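Local atomic coordinates of isoaspartyl dipeptidase (Fervidobacterium islandicum, PDB entry 7CDH), a protein that probably hydrolyses isoaspartyl dipeptides as a zinc-dependent peptidase of the amidohydrolase family, and so is thought to take part in protein repair. Residues 90-95 against 339-344. Numbering follows the deposited sequence.
Sequences VTTVVG and FKLNKG
Val94 and Thr92 of strand 90-95 meet Phe339, Leu341 and Lys343 in a buried, mainly apolar strand-to-loop contact inside the TIM-type barrel of this amidohydrolase. Strand 90-95 is a barrel strand, parallel to strands 51-59 and 122-127, and segment 339-344 is the loop leaving helix 333-339 on the way to strand 354-358. No hydrogen bond joins the two backbones; side chains alone bridge the gap, with CA of Thr92 8.7 Å from CA of Lys343. A Schellman motif at Lys340 ends the helix, and beyond it Leu341 and Lys343 again turn their side chains to the strand. Phe339 lays its ring against Val94 in a CH-pi contact: Val94 CG2 stands 4.2 Å above the ring plane, over its centre and 11° off the normal. Tyr126 and Ile152 of the next two strands also pack on this pair. Farther along, Thr92 CG2, anti to its own backbone nitrogen, reaches Leu341 CD1 at 4.4 Å. Lys343 brings its methylene chain slantwise past the Thr92 hydroxyl, then bends at chi4 (-73°), and its ammonium group is salt-bridged to Asp353, with a weak hydrogen bond to Asn122. An alanine in place of Lys343 would probably leave Asp353 without this positive mate and strip the Thr92 hydroxyl of its aliphatic cover. The side chain of Val94 lies about 11 Å from a zinc ion, and none of the five touching residues is a zinc ligand. At the Lys343 end, the closest approach is CD of Lys343 to OG1 of Thr92, 3.2 Å.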
# COMPACT_ATOMS: atom_id res chain seq x y z
N VAL A 90 3.52 39.66 19.34
CA VAL A 90 4.07 38.34 18.91
C VAL A 90 4.53 38.42 17.45
O VAL A 90 3.67 38.61 16.59
CB VAL A 90 3.01 37.26 19.11
CG1 VAL A 90 3.50 35.92 18.58
CG2 VAL A 90 2.62 37.17 20.59
N THR A 91 5.82 38.30 17.20
CA THR A 91 6.43 38.39 15.85
C THR A 91 6.85 36.99 15.37
O THR A 91 7.25 36.84 14.22
CB THR A 91 7.62 39.37 15.84
OG1 THR A 91 8.54 39.06 16.89
CG2 THR A 91 7.19 40.81 15.99
N THR A 92 6.88 36.02 16.26
CA THR A 92 7.25 34.65 15.89
C THR A 92 6.27 33.72 16.57
O THR A 92 5.96 33.92 17.76
CB THR A 92 8.69 34.30 16.24
OG1 THR A 92 9.55 35.15 15.48
CG2 THR A 92 9.01 32.85 15.96
N VAL A 93 5.79 32.75 15.79
CA VAL A 93 4.78 31.76 16.22
C VAL A 93 5.28 30.38 15.81
O VAL A 93 5.90 30.26 14.77
CB VAL A 93 3.44 32.18 15.61
CG1 VAL A 93 2.58 31.03 15.16
CG2 VAL A 93 2.68 33.07 16.58
N VAL A 94 5.07 29.40 16.65
CA VAL A 94 5.30 27.97 16.35
C VAL A 94 3.93 27.31 16.43
O VAL A 94 3.34 27.32 17.55
CB VAL A 94 6.30 27.30 17.29
CG1 VAL A 94 6.65 25.93 16.76
CG2 VAL A 94 7.57 28.12 17.44
N GLY A 95 3.46 26.83 15.26
CA GLY A 95 2.11 26.28 15.06
C GLY A 95 2.12 24.78 15.20
O GLY A 95 3.05 24.13 14.67
N PHE A 339 14.51 26.46 20.24
CA PHE A 339 14.23 26.24 18.79
C PHE A 339 15.45 26.57 17.93
O PHE A 339 15.31 26.37 16.72
CB PHE A 339 13.02 27.06 18.35
CG PHE A 339 11.76 26.57 18.99
CD1 PHE A 339 11.22 25.35 18.63
CD2 PHE A 339 11.18 27.27 20.03
CE1 PHE A 339 10.09 24.86 19.26
CE2 PHE A 339 10.05 26.78 20.66
CZ PHE A 339 9.52 25.58 20.28
N LYS A 340 16.57 26.99 18.52
CA LYS A 340 17.82 27.41 17.82
C LYS A 340 17.50 28.50 16.79
O LYS A 340 17.86 28.32 15.61
CB LYS A 340 18.53 26.24 17.16
CG LYS A 340 18.83 25.07 18.09
CD LYS A 340 20.27 24.98 18.55
CE LYS A 340 20.56 23.73 19.37
NZ LYS A 340 20.17 22.49 18.64
N LEU A 341 16.83 29.57 17.20
CA LEU A 341 16.48 30.69 16.30
C LEU A 341 17.44 31.87 16.53
O LEU A 341 17.78 32.14 17.68
CB LEU A 341 15.04 31.12 16.56
CG LEU A 341 14.01 30.00 16.46
CD1 LEU A 341 12.63 30.53 16.80
CD2 LEU A 341 14.03 29.35 15.07
N ASN A 342 17.75 32.61 15.47
CA ASN A 342 18.47 33.89 15.56
C ASN A 342 17.44 34.98 15.85
O ASN A 342 17.38 35.96 15.12
CB ASN A 342 19.45 34.02 14.39
CG ASN A 342 20.60 33.06 14.63
OD1 ASN A 342 20.76 32.07 13.91
ND2 ASN A 342 21.34 33.27 15.71
N LYS A 343 16.76 34.85 16.98
CA LYS A 343 15.72 35.80 17.43
C LYS A 343 15.88 36.04 18.94
O LYS A 343 16.76 35.41 19.55
CB LYS A 343 14.34 35.24 17.07
CG LYS A 343 14.16 34.94 15.59
CD LYS A 343 12.72 34.72 15.18
CE LYS A 343 12.59 34.52 13.70
NZ LYS A 343 12.79 35.79 12.95
N GLY A 344 15.06 36.92 19.52
CA GLY A 344 15.03 37.13 20.98
C GLY A 344 16.13 38.07 21.49
O GLY A 344 16.11 38.39 22.71